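Local coordinates for protein N-acetylcysteine deacetylase (Bacillus subtilis, PDB 1YSJ) that probably catalyses the deacetylation of N-acetylcysteine to cysteine and acetate with two divalent metal ions, in a pathway that lets the bacterium use S-(2-succino)cysteine as sulfur source, at residues 143-148 / 398-403; 316-321 / 353-358; 329-334 / 389-394; 136-141 / 394-399. The protein carries 1 engineered substitution. All coordinates share one frame; numbering follows the deposited sequence.

Contact 1 (143-148 / 398-403); sequences AELKGT and IVLETI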
loop_
_atom_site.group_PDB
_atom_site.type_symbol
_atom_site.label_atom_id
_atom_site.label_comp_id
_atom_site.label_asym_id
_atom_site.label_seq_id
_atom_site.Cartn_x
_atom_site.Cartn_y
_atom_site.Cartn_z
ATOM N N ALA A 143 59.180 -14.222 -8.527
ATOM C CA ALA A 143 59.957 -14.488 -9.741
ATOM C C ALA A 143 59.104 -15.063 -10.880
ATOM O O ALA A 143 59.458 -14.929 -12.053
ATOM C CB ALA A 143 61.136 -15.405 -9.434
ATOM N N GLU A 144 57.986 -15.697 -10.526
ATOM C CA GLU A 144 57.061 -16.275 -11.509
ATOM C C GLU A 144 56.085 -15.246 -12.082
ATOM O O GLU A 144 55.502 -15.466 -13.146
ATOM C CB GLU A 144 56.274 -17.438 -10.898
ATOM C CG GLU A 144 57.112 -18.664 -10.552
ATOM C CD GLU A 144 56.268 -19.826 -10.046
ATOM O OE1 GLU A 144 56.497 -20.274 -8.897
ATOM O OE2 GLU A 144 55.372 -20.286 -10.793
ATOM N N LEU A 145 55.906 -14.132 -11.376
ATOM C CA LEU A 145 54.960 -13.102 -11.800
ATOM C C LEU A 145 55.540 -12.170 -12.860
ATOM O O LEU A 145 56.528 -11.472 -12.616
ATOM C CB LEU A 145 54.461 -12.289 -10.599
ATOM C CG LEU A 145 53.643 -12.993 -9.510
ATOM C CD1 LEU A 145 53.373 -12.033 -8.357
ATOM C CD2 LEU A 145 52.336 -13.554 -10.062
ATOM N N LYS A 146 54.914 -12.167 -14.034
ATOM C CA LYS A 146 55.298 -11.263 -15.117
ATOM C C LYS A 146 54.487 -9.969 -15.013
ATOM O O LYS A 146 53.779 -9.567 -15.941
ATOM C CB LYS A 146 55.110 -11.925 -16.491
ATOM C CG LYS A 146 55.658 -13.347 -16.629
ATOM C CD LYS A 146 57.178 -13.402 -16.576
ATOM C CE LYS A 146 57.716 -14.629 -17.313
ATOM N NZ LYS A 146 57.098 -15.910 -16.853
ATOM N N GLY A 147 54.593 -9.324 -13.860
ATOM C CA GLY A 147 53.872 -8.094 -13.610
ATOM C C GLY A 147 53.459 -7.983 -12.165
ATOM O O GLY A 147 54.180 -8.418 -11.269
ATOM N N THR A 148 52.278 -7.418 -11.947
ATOM C CA THR A 148 51.850 -7.035 -10.613
ATOM C C THR A 148 50.432 -7.511 -10.313
ATOM O O THR A 148 49.543 -7.422 -11.160
ATOM C CB THR A 148 51.958 -5.502 -10.444
ATOM O OG1 THR A 148 53.325 -5.106 -10.612
ATOM C CG2 THR A 148 51.463 -5.046 -9.072
ATOM N N ILE A 398 49.280 -17.565 -14.438
ATOM C CA ILE A 398 48.886 -17.931 -15.799
ATOM C C ILE A 398 48.389 -16.731 -16.604
ATOM O O ILE A 398 48.774 -16.560 -17.766
ATOM C CB ILE A 398 47.831 -19.064 -15.810
ATOM C CG1 ILE A 398 48.450 -20.371 -15.313
ATOM C CG2 ILE A 398 47.259 -19.264 -17.212
ATOM C CD1 ILE A 398 47.443 -21.434 -14.930
ATOM N N VAL A 399 47.541 -15.906 -15.990
ATOM C CA VAL A 399 47.018 -14.711 -16.655
ATOM C C VAL A 399 48.149 -13.764 -17.060
ATOM O O VAL A 399 48.212 -13.331 -18.209
ATOM C CB VAL A 399 45.947 -13.978 -15.805
ATOM C CG1 VAL A 399 45.572 -12.634 -16.436
ATOM C CG2 VAL A 399 44.714 -14.839 -15.666
ATOM N N LEU A 400 49.054 -13.480 -16.126
ATOM C CA LEU A 400 50.174 -12.569 -16.377
ATOM C C LEU A 400 51.158 -13.068 -17.444
ATOM O O LEU A 400 51.887 -12.270 -18.036
ATOM C CB LEU A 400 50.907 -12.222 -15.072
ATOM C CG LEU A 400 50.188 -11.306 -14.068
ATOM C CD1 LEU A 400 50.947 -11.250 -12.748
ATOM C CD2 LEU A 400 49.970 -9.898 -14.624
ATOM N N GLU A 401 51.172 -14.381 -17.682
ATOM C CA GLU A 401 51.968 -14.976 -18.759
ATOM C C GLU A 401 51.436 -14.591 -20.138
ATOM O O GLU A 401 52.212 -14.374 -21.067
ATOM C CB GLU A 401 51.988 -16.505 -18.646
ATOM C CG GLU A 401 52.963 -17.073 -17.617
ATOM C CD GLU A 401 52.768 -18.571 -17.370
ATOM O OE1 GLU A 401 51.921 -19.200 -18.047
ATOM O OE2 GLU A 401 53.468 -19.121 -16.491
ATOM N N THR A 402 50.112 -14.511 -20.260
ATOM C CA THR A 402 49.456 -14.301 -21.553
ATOM C C THR A 402 48.848 -12.911 -21.747
ATOM O O THR A 402 48.600 -12.495 -22.881
ATOM C CB THR A 402 48.380 -15.383 -21.832
ATOM O OG1 THR A 402 47.740 -15.759 -20.607
ATOM C CG2 THR A 402 49.013 -16.616 -22.453
ATOM N N ILE A 403 48.619 -12.193 -20.651
ATOM C CA ILE A 403 48.014 -10.862 -20.727
ATOM C C ILE A 403 49.045 -9.797 -21.096
ATOM O O ILE A 403 49.289 -9.545 -22.274
ATOM C CB ILE A 403 47.282 -10.481 -19.415
ATOM C CG1 ILE A 403 46.193 -9.439 -19.688
ATOM C CG2 ILE A 403 48.270 -10.008 -18.352
ATOM C CD1 ILE A 403 45.250 -9.216 -18.529
#

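Contact 2 (316-321 / 353-358); sequences PSVQND and LYQEKI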
loop_
_atom_site.group_PDB
_atom_site.type_symbol
_atom_site.label_atom_id
_atom_site.label_comp_id
_atom_site.label_asym_id
_atom_site.label_seq_id
_atom_site.Cartn_x
_atom_site.Cartn_y
_atom_site.Cartn_z
ATOM N N PRO A 316 24.678 -3.589 -13.004
ATOM C CA PRO A 316 24.806 -4.336 -14.258
ATOM C C PRO A 316 24.992 -5.831 -13.983
ATOM O O PRO A 316 25.215 -6.235 -12.840
ATOM C CB PRO A 316 26.080 -3.755 -14.884
ATOM C CG PRO A 316 26.858 -3.222 -13.732
ATOM C CD PRO A 316 25.837 -2.704 -12.773
ATOM N N SER A 317 24.901 -6.638 -15.030
ATOM C CA SER A 317 25.122 -8.073 -14.923
ATOM C C SER A 317 26.613 -8.423 -14.807
ATOM O O SER A 317 27.459 -7.763 -15.417
ATOM C CB SER A 317 24.526 -8.762 -16.143
ATOM O OG SER A 317 24.621 -10.161 -16.020
ATOM N N VAL A 318 26.925 -9.458 -14.024
ATOM C CA VAL A 318 28.284 -10.010 -13.976
ATOM C C VAL A 318 28.561 -10.711 -15.307
ATOM O O VAL A 318 27.980 -11.762 -15.602
ATOM C CB VAL A 318 28.512 -10.967 -12.767
ATOM C CG1 VAL A 318 29.878 -11.663 -12.863
ATOM C CG2 VAL A 318 28.402 -10.213 -11.448
ATOM N N GLN A 319 29.445 -10.111 -16.101
ATOM C CA GLN A 319 29.772 -10.590 -17.443
ATOM C C GLN A 319 31.231 -11.042 -17.498
ATOM O O GLN A 319 32.141 -10.232 -17.318
ATOM C CB GLN A 319 29.525 -9.472 -18.465
ATOM C CG GLN A 319 29.654 -9.887 -19.927
ATOM C CD GLN A 319 28.346 -10.356 -20.531
ATOM O OE1 GLN A 319 27.273 -10.138 -19.970
ATOM N NE2 GLN A 319 28.429 -10.995 -21.692
ATOM N N ASN A 320 31.446 -12.331 -17.751
ATOM C CA ASN A 320 32.800 -12.898 -17.805
ATOM C C ASN A 320 33.443 -12.830 -19.194
ATOM O O ASN A 320 32.843 -13.243 -20.191
ATOM C CB ASN A 320 32.819 -14.329 -17.255
ATOM C CG ASN A 320 32.646 -14.382 -15.741
ATOM O OD1 ASN A 320 32.960 -13.428 -15.035
ATOM N ND2 ASN A 320 32.149 -15.504 -15.240
ATOM N N ASP A 321 34.664 -12.296 -19.239
ATOM C CA ASP A 321 35.430 -12.149 -20.479
ATOM C C ASP A 321 35.994 -13.498 -20.911
ATOM O O ASP A 321 36.687 -14.164 -20.139
ATOM C CB ASP A 321 36.568 -11.138 -20.287
ATOM C CG ASP A 321 37.060 -10.538 -21.598
ATOM O OD1 ASP A 321 37.478 -11.296 -22.505
ATOM O OD2 ASP A 321 37.043 -9.293 -21.717
ATOM N N LEU A 353 30.317 -4.038 -11.527
ATOM C CA LEU A 353 30.732 -2.652 -11.728
ATOM C C LEU A 353 32.184 -2.546 -12.207
ATOM O O LEU A 353 32.499 -1.702 -13.048
ATOM C CB LEU A 353 30.529 -1.835 -10.448
ATOM C CG LEU A 353 29.115 -1.366 -10.096
ATOM C CD1 LEU A 353 29.139 -0.654 -8.760
ATOM C CD2 LEU A 353 28.521 -0.454 -11.173
ATOM N N TYR A 354 33.055 -3.405 -11.681
ATOM C CA TYR A 354 34.438 -3.478 -12.152
ATOM C C TYR A 354 34.508 -3.866 -13.625
ATOM O O TYR A 354 35.268 -3.278 -14.389
ATOM C CB TYR A 354 35.254 -4.484 -11.335
ATOM C CG TYR A 354 35.378 -4.182 -9.860
ATOM C CD1 TYR A 354 35.026 -5.137 -8.911
ATOM C CD2 TYR A 354 35.869 -2.954 -9.410
ATOM C CE1 TYR A 354 35.147 -4.882 -7.560
ATOM C CE2 TYR A 354 35.996 -2.685 -8.052
ATOM C CZ TYR A 354 35.633 -3.655 -7.135
ATOM O OH TYR A 354 35.747 -3.409 -5.788
ATOM N N GLN A 355 33.701 -4.855 -14.006
ATOM C CA GLN A 355 33.674 -5.400 -15.369
ATOM C C GLN A 355 33.092 -4.453 -16.417
ATOM O O GLN A 355 33.255 -4.681 -17.615
ATOM C CB GLN A 355 32.914 -6.728 -15.394
ATOM C CG GLN A 355 33.628 -7.879 -14.709
ATOM C CD GLN A 355 32.710 -9.057 -14.458
ATOM O OE1 GLN A 355 33.116 -10.215 -14.579
ATOM N NE2 GLN A 355 31.461 -8.770 -14.111
ATOM N N GLU A 356 32.407 -3.404 -15.970
ATOM C CA GLU A 356 31.956 -2.341 -16.865
ATOM C C GLU A 356 33.139 -1.530 -17.377
ATOM O O GLU A 356 33.057 -0.894 -18.424
ATOM C CB GLU A 356 30.982 -1.398 -16.153
ATOM C CG GLU A 356 29.546 -1.884 -16.082
ATOM C CD GLU A 356 28.565 -0.752 -15.812
ATOM O OE1 GLU A 356 27.562 -0.646 -16.552
ATOM O OE2 GLU A 356 28.794 0.039 -14.871
ATOM N N LYS A 357 34.235 -1.556 -16.622
ATOM C CA LYS A 357 35.397 -0.717 -16.893
ATOM C C LYS A 357 36.549 -1.492 -17.531
ATOM O O LYS A 357 37.160 -1.022 -18.491
ATOM C CB LYS A 357 35.870 -0.040 -15.598
ATOM C CG LYS A 357 34.776 0.686 -14.811
ATOM C CD LYS A 357 34.157 1.834 -15.606
ATOM C CE LYS A 357 33.303 2.717 -14.715
ATOM N NZ LYS A 357 32.265 3.451 -15.488
ATOM N N ILE A 358 36.844 -2.672 -16.987
ATOM C CA ILE A 358 37.950 -3.503 -17.466
ATOM C C ILE A 358 37.521 -4.969 -17.617
ATOM O O ILE A 358 36.541 -5.380 -16.997
ATOM C CB ILE A 358 39.207 -3.414 -16.534
ATOM C CG1 ILE A 358 38.874 -3.844 -15.103
ATOM C CG2 ILE A 358 39.829 -2.007 -16.575
ATOM C CD1 ILE A 358 40.081 -4.257 -14.296
#

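Contact 3 (329-334 / 389-394); sequences SEAAAR and SQYFAE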
loop_
_atom_site.group_PDB
_atom_site.type_symbol
_atom_site.label_atom_id
_atom_site.label_comp_id
_atom_site.label_asym_id
_atom_site.label_seq_id
_atom_site.Cartn_x
_atom_site.Cartn_y
_atom_site.Cartn_z
ATOM N N SER A 329 40.423 -22.394 -16.643
ATOM C CA SER A 329 40.375 -23.852 -16.737
ATOM C C SER A 329 41.720 -24.506 -16.425
ATOM O O SER A 329 41.770 -25.500 -15.697
ATOM C CB SER A 329 39.904 -24.291 -18.130
ATOM O OG SER A 329 38.599 -23.817 -18.406
ATOM N N GLU A 330 42.801 -23.958 -16.982
ATOM C CA GLU A 330 44.128 -24.544 -16.795
ATOM C C GLU A 330 44.699 -24.344 -15.389
ATOM O O GLU A 330 45.550 -25.122 -14.953
ATOM C CB GLU A 330 45.116 -24.090 -17.882
ATOM C CG GLU A 330 45.405 -22.590 -17.962
ATOM C CD GLU A 330 46.306 -22.233 -19.148
ATOM O OE1 GLU A 330 45.813 -21.605 -20.111
ATOM O OE2 GLU A 330 47.506 -22.591 -19.120
ATOM N N ALA A 331 44.219 -23.325 -14.679
ATOM C CA ALA A 331 44.615 -23.108 -13.285
ATOM C C ALA A 331 44.126 -24.246 -12.390
ATOM O O ALA A 331 44.858 -24.714 -11.516
ATOM C CB ALA A 331 44.110 -21.761 -12.779
ATOM N N ALA A 332 42.892 -24.690 -12.621
ATOM C CA ALA A 332 42.323 -25.819 -11.891
ATOM C C ALA A 332 42.978 -27.125 -12.320
ATOM O O ALA A 332 43.214 -28.003 -11.490
ATOM C CB ALA A 332 40.821 -25.885 -12.098
ATOM N N ALA A 333 43.269 -27.239 -13.616
ATOM C CA ALA A 333 43.896 -28.431 -14.186
ATOM C C ALA A 333 45.295 -28.668 -13.620
ATOM O O ALA A 333 45.624 -29.790 -13.242
ATOM C CB ALA A 333 43.938 -28.333 -15.706
ATOM N N ARG A 334 46.102 -27.607 -13.557
ATOM C CA ARG A 334 47.459 -27.657 -12.994
ATOM C C ARG A 334 47.507 -28.135 -11.543
ATOM O O ARG A 334 48.475 -28.779 -11.126
ATOM C CB ARG A 334 48.128 -26.285 -13.076
ATOM C CG ARG A 334 48.783 -25.971 -14.405
ATOM C CD ARG A 334 49.661 -24.744 -14.265
ATOM N NE ARG A 334 50.077 -24.202 -15.557
ATOM C CZ ARG A 334 50.766 -23.073 -15.713
ATOM N NH1 ARG A 334 51.124 -22.350 -14.654
ATOM N NH2 ARG A 334 51.094 -22.662 -16.930
ATOM N N SER A 389 42.714 -20.472 -2.341
ATOM C CA SER A 389 43.961 -19.713 -2.220
ATOM C C SER A 389 44.949 -20.130 -3.307
ATOM O O SER A 389 45.560 -19.277 -3.960
ATOM C CB SER A 389 44.573 -19.850 -0.821
ATOM O OG SER A 389 44.714 -21.206 -0.446
ATOM N N GLN A 390 45.062 -21.443 -3.510
ATOM C CA GLN A 390 45.920 -22.024 -4.543
ATOM C C GLN A 390 45.436 -21.697 -5.955
ATOM O O GLN A 390 46.247 -21.404 -6.841
ATOM C CB GLN A 390 46.013 -23.545 -4.380
ATOM C CG GLN A 390 46.655 -24.026 -3.086
ATOM C CD GLN A 390 46.893 -25.534 -3.070
ATOM O OE1 GLN A 390 47.767 -26.027 -2.351
ATOM N NE2 GLN A 390 46.125 -26.271 -3.869
ATOM N N TYR A 391 44.120 -21.753 -6.159
ATOM C CA TYR A 391 43.526 -21.493 -7.468
ATOM C C TYR A 391 43.856 -20.101 -8.006
ATOM O O TYR A 391 44.282 -19.958 -9.153
ATOM C CB TYR A 391 42.005 -21.682 -7.429
ATOM C CG TYR A 391 41.340 -21.430 -8.762
ATOM C CD1 TYR A 391 41.400 -22.383 -9.780
ATOM C CD2 TYR A 391 40.668 -20.230 -9.013
ATOM C CE1 TYR A 391 40.798 -22.154 -11.016
ATOM C CE2 TYR A 391 40.060 -19.991 -10.242
ATOM C CZ TYR A 391 40.131 -20.960 -11.239
ATOM O OH TYR A 391 39.535 -20.739 -12.458
ATOM N N PHE A 392 43.647 -19.084 -7.173
ATOM C CA PHE A 392 43.863 -17.702 -7.577
ATOM C C PHE A 392 45.340 -17.339 -7.669
ATOM O O PHE A 392 45.712 -16.441 -8.427
ATOM C CB PHE A 392 43.102 -16.744 -6.657
ATOM C CG PHE A 392 41.644 -16.634 -6.989
ATOM C CD1 PHE A 392 40.713 -17.484 -6.395
ATOM C CD2 PHE A 392 41.201 -15.701 -7.918
ATOM C CE1 PHE A 392 39.364 -17.395 -6.714
ATOM C CE2 PHE A 392 39.842 -15.596 -8.243
ATOM C CZ PHE A 392 38.927 -16.442 -7.645
ATOM N N ALA A 393 46.177 -18.040 -6.907
ATOM C CA ALA A 393 47.625 -17.898 -7.027
ATOM C C ALA A 393 48.104 -18.433 -8.377
ATOM O O ALA A 393 48.938 -17.809 -9.038
ATOM C CB ALA A 393 48.332 -18.606 -5.883
ATOM N N GLU A 394 47.562 -19.575 -8.794
ATOM C CA GLU A 394 47.956 -20.174 -10.064
ATOM C C GLU A 394 47.351 -19.423 -11.246
ATOM O O GLU A 394 48.010 -19.242 -12.273
ATOM C CB GLU A 394 47.588 -21.659 -10.111
ATOM C CG GLU A 394 48.408 -22.468 -11.109
ATOM C CD GLU A 394 49.904 -22.500 -10.782
ATOM O OE1 GLU A 394 50.270 -22.538 -9.582
ATOM O OE2 GLU A 394 50.714 -22.498 -11.736
#

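Contact 4 (136-141 / 394-399); sequences MLLNQR and ELAVIV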
loop_
_atom_site.group_PDB
_atom_site.type_symbol
_atom_site.label_atom_id
_atom_site.label_comp_id
_atom_site.label_asym_id
_atom_site.label_seq_id
_atom_site.Cartn_x
_atom_site.Cartn_y
_atom_site.Cartn_z
HETATM N N MSE A 136 49.750 -14.528 0.271
HETATM C CA MSE A 136 50.856 -15.174 0.978
HETATM C C MSE A 136 51.633 -16.156 0.103
HETATM O O MSE A 136 52.862 -16.196 0.162
HETATM C CB MSE A 136 50.358 -15.854 2.255
HETATM C CG MSE A 136 49.985 -14.862 3.344
HETATM SE SE MSE A 136 49.228 -15.677 4.942
HETATM C CE MSE A 136 48.871 -14.042 5.968
ATOM N N LEU A 137 50.916 -16.934 -0.707
ATOM C CA LEU A 137 51.542 -17.877 -1.638
ATOM C C LEU A 137 52.287 -17.154 -2.756
ATOM O O LEU A 137 53.363 -17.583 -3.170
ATOM C CB LEU A 137 50.502 -18.819 -2.259
ATOM C CG LEU A 137 49.701 -19.798 -1.393
ATOM C CD1 LEU A 137 48.651 -20.473 -2.251
ATOM C CD2 LEU A 137 50.588 -20.836 -0.707
ATOM N N LEU A 138 51.702 -16.065 -3.249
ATOM C CA LEU A 138 52.297 -15.310 -4.347
ATOM C C LEU A 138 53.485 -14.485 -3.877
ATOM O O LEU A 138 54.388 -14.187 -4.661
ATOM C CB LEU A 138 51.256 -14.422 -5.033
ATOM C CG LEU A 138 50.295 -15.115 -6.007
ATOM C CD1 LEU A 138 49.237 -14.134 -6.506
ATOM C CD2 LEU A 138 51.046 -15.730 -7.174
ATOM N N ASN A 139 53.471 -14.129 -2.594
ATOM C CA ASN A 139 54.583 -13.442 -1.936
ATOM C C ASN A 139 55.894 -14.235 -1.999
ATOM O O ASN A 139 56.979 -13.652 -1.969
ATOM C CB ASN A 139 54.208 -13.134 -0.479
ATOM C CG ASN A 139 55.264 -12.318 0.245
ATOM O OD1 ASN A 139 55.720 -11.286 -0.252
ATOM N ND2 ASN A 139 55.654 -12.775 1.434
ATOM N N GLN A 140 55.785 -15.559 -2.083
ATOM C CA GLN A 140 56.952 -16.433 -2.172
ATOM C C GLN A 140 57.187 -16.909 -3.605
ATOM O O GLN A 140 57.991 -17.814 -3.838
ATOM C CB GLN A 140 56.808 -17.646 -1.238
ATOM C CG GLN A 140 56.403 -17.333 0.206
ATOM C CD GLN A 140 57.455 -16.548 0.990
ATOM O OE1 GLN A 140 57.124 -15.603 1.706
ATOM N NE2 GLN A 140 58.720 -16.941 0.861
ATOM N N ARG A 141 56.489 -16.290 -4.557
ATOM C CA ARG A 141 56.545 -16.695 -5.971
ATOM C C ARG A 141 56.693 -15.501 -6.924
ATOM O O ARG A 141 56.257 -15.558 -8.082
ATOM C CB ARG A 141 55.296 -17.506 -6.341
ATOM C CG ARG A 141 55.233 -18.902 -5.732
ATOM C CD ARG A 141 53.960 -19.626 -6.152
ATOM N NE ARG A 141 53.962 -19.979 -7.572
ATOM C CZ ARG A 141 52.905 -20.440 -8.239
ATOM N NH1 ARG A 141 51.738 -20.601 -7.625
ATOM N NH2 ARG A 141 53.012 -20.736 -9.527
ATOM N N GLU A 394 47.562 -19.575 -8.794
ATOM C CA GLU A 394 47.956 -20.174 -10.064
ATOM C C GLU A 394 47.351 -19.423 -11.246
ATOM O O GLU A 394 48.010 -19.242 -12.273
ATOM C CB GLU A 394 47.588 -21.659 -10.111
ATOM C CG GLU A 394 48.408 -22.468 -11.109
ATOM C CD GLU A 394 49.904 -22.500 -10.782
ATOM O OE1 GLU A 394 50.270 -22.538 -9.582
ATOM O OE2 GLU A 394 50.714 -22.498 -11.736
ATOM N N LEU A 395 46.107 -18.976 -11.084
ATOM C CA LEU A 395 45.430 -18.151 -12.083
ATOM C C LEU A 395 46.193 -16.854 -12.354
ATOM O O LEU A 395 46.396 -16.486 -13.509
ATOM C CB LEU A 395 43.989 -17.851 -11.652
ATOM C CG LEU A 395 43.104 -17.030 -12.595
ATOM C CD1 LEU A 395 42.825 -17.777 -13.899
ATOM C CD2 LEU A 395 41.808 -16.651 -11.909
ATOM N N ALA A 396 46.622 -16.179 -11.289
ATOM C CA ALA A 396 47.405 -14.943 -11.400
ATOM C C ALA A 396 48.674 -15.124 -12.236
ATOM O O ALA A 396 48.959 -14.307 -13.118
ATOM C CB ALA A 396 47.750 -14.406 -10.021
ATOM N N VAL A 397 49.418 -16.195 -11.956
ATOM C CA VAL A 397 50.637 -16.528 -12.697
ATOM C C VAL A 397 50.339 -16.798 -14.180
ATOM O O VAL A 397 51.053 -16.309 -15.062
ATOM C CB VAL A 397 51.381 -17.737 -12.063
ATOM C CG1 VAL A 397 52.563 -18.178 -12.925
ATOM C CG2 VAL A 397 51.849 -17.399 -10.649
ATOM N N ILE A 398 49.280 -17.565 -14.438
ATOM C CA ILE A 398 48.886 -17.931 -15.799
ATOM C C ILE A 398 48.389 -16.731 -16.604
ATOM O O ILE A 398 48.774 -16.560 -17.766
ATOM C CB ILE A 398 47.831 -19.064 -15.810
ATOM C CG1 ILE A 398 48.450 -20.371 -15.313
ATOM C CG2 ILE A 398 47.259 -19.264 -17.212
ATOM C CD1 ILE A 398 47.443 -21.434 -14.930
ATOM N N VAL A 399 47.541 -15.906 -15.990
ATOM C CA VAL A 399 47.018 -14.711 -16.655
ATOM C C VAL A 399 48.149 -13.764 -17.060
ATOM O O VAL A 399 48.212 -13.331 -18.209
ATOM C CB VAL A 399 45.947 -13.978 -15.805
ATOM C CG1 VAL A 399 45.572 -12.634 -16.436
ATOM C CG2 VAL A 399 44.714 -14.839 -15.666
#

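Contact 1 (143-148 / 398-403)
Leu145 opens the contact from the loop side: its CD2 meets Leu400 CD1 at 3.8 Å, the two leucine side chains crossing at a slant. Leu400 carries most of the helix side, with its CB directed at the loop and its isobutyl group laid against the backbone of 146-148. At Lys146 an inverse gamma turn, closed by a weak bond of 3.1 Å from Gly147 N to Leu145 O, brings Lys146 CB to 3.6 Å from Leu400 O. The lysine chain kinks at chi2 (-68°) and again at chi4, which carries NZ round toward Glu401, a loose neighbour at 4.9 Å from Glu401 OE2. Gly147 follows with phi 146° and psi -144°, where a CB would collide with the carbonyl oxygen of Lys146 and come within 3.3 Å of Leu400 CD2. Thr148 turns its side chain away and offers its backbone, N lying 4.1 Å from Leu400 CD1. From here strand 148-154 enters the mixed sheet, Thr148 bonding to Pro90 and Ile92 through its backbone, while Leu145 also packs on Ile83 of strand 79-84. The loop thus fits between strands 79-84 and 148-154 and the C-terminal end of helix 384-402.

Contact 2 (316-321 / 353-358)
Pro316 and Leu353 form the apolar end of this contact, Pro316 CD lying 3.9 Å from Leu353 CD2 with the two side chains nearly perpendicular. Leu353 CB starts away from the strand, and the CD2 branch makes the return. Gln355 covers the largest share of the contact: its chain, extended beyond CG, runs straight at the strand, with CG 3.8 Å from Gln319 O, and brings its amide to the backbone of 318-320. Val318 CG1, which chi1 of 172° places anti to the backbone N, stands at the end of that amide. Asn320 holds its own amide about 70° from that of Gln355; it is fixed from elsewhere, OD1 accepting from Phe362 N and ND2 giving to Lys195 O. On the solvent side the exposed Glu356 lays its carboxylate across the proline ring, Glu356 CD 3.7 Å from Pro316 CG. Val318 is about 11 Å, by its side chain, from a bound nickel ion. The contact joins two domains: strand 306-320, an edge of the four-stranded antiparallel sheet, pairs here with 197-211, while helix 351-355 turns Tyr354 toward helix 162-168 and strand 175-184 of the metal-binding domain.

Contact 3 (329-334 / 389-394)
Ala331 and Glu394 bring their CA atoms to 5.5 Å where helices 325-334 and 384-402 cross, the axes of these short segments 8.8 Å apart at closest and at 124° between their directions. This is helix-on-helix packing in the alpha/beta catalytic domain of an M20 peptidase. Two alanines are consistent with so close an approach. Tyr391, swung out with CG anti to its N (chi1 -180°), sends CE1 to 3.8 Å from Ala331 CB and 3.9 Å from Ala332 CB, and Ala332 N lies at the ring's edge, near its plane. The tyrosine OH is hydrogen-bonded to Ala328 O, one turn earlier, fixing the far end of the ring. Tyr391 and Phe392 also pack on Val363 and Met365 of strand 360-366. At the more exposed end Arg334 NH1 gives a salt-bridging hydrogen bond of 3.0 Å to the anti lone pair of Glu394 OE2, fairly straight at 155°. The oxygen lies in the guanidinium plane, though the flat groups are turned well apart. Glu394 OE1 is salt-bridged to Arg141. A leucine in place of Glu394 would probably leave both arginines without their shared carboxylate and the Arg334 guanidinium freer to swing. Glu394 OE2 also rests 3.5 Å from Arg334 CD.

Contact 4 (136-141 / 394-399)
Leu138 drops both of its methyls onto helix 384-402, CD1 against Ala396 CB at 3.8 Å and CD2 against Val397 CG2 at 3.9 Å, the leucine and valine side chains running alongside each other but in opposite directions. Both helices pack on the sheet here, Leu138 also touching Phe151 and Ala396 touching Val149 of strand 148-154. Arg141, beyond helix 124-139, crosses the same valine at about a right angle. Its chain runs out straight through chi2 and bends at chi3 (69°), laying one guanidinium face over Val397 CG2, 3.7 Å from Arg141 NH2. NH1 and NH2 converge on a single oxygen, Glu394 OE1, at 3.1 and 3.3 Å, and the bend of Glu394 at chi2 (63°) turns its carboxylate to meet them. Both nitrogens come from one face of the carboxylate, out of its plane, unlike the flat two-oxygen pairing of many arginine-carboxylate bridges. Arg141 NH2 also bridges to Glu144 OE2. Replacing Arg141 by an alanine would probably leave Glu144 and Glu394 OE1 without this cationic partner and uncover part of Val397. Acids and bases alternate, Glu144, Arg141, Glu394, Arg334, and with an arginine on each oxygen Glu394 is likely to stay ionised.

Contacts 1, 3 and 4 are strung along helix 384-402, contact 3 on its earlier part, contact 4 next and contact 1 at its end. Centres of contacts 1 and 4 lie 8 Å apart, those of 3 and 4 9 Å, and those of 1 and 3 13 Å. Contacts 3 and 4 share Glu394; Leu145 of contact 1 packs on Leu138 and Val397 of contact 4. The C-terminal helix is fastened to helix 124-139, the loop that follows it and helix 325-334, contacts 1 and 4 spanning some 250 residues. Contact 2 stands apart, 22 to 23 Å away between centres, where the end of strand 306-320, an edge of the four-stranded sheet, leads back toward helix 325-334.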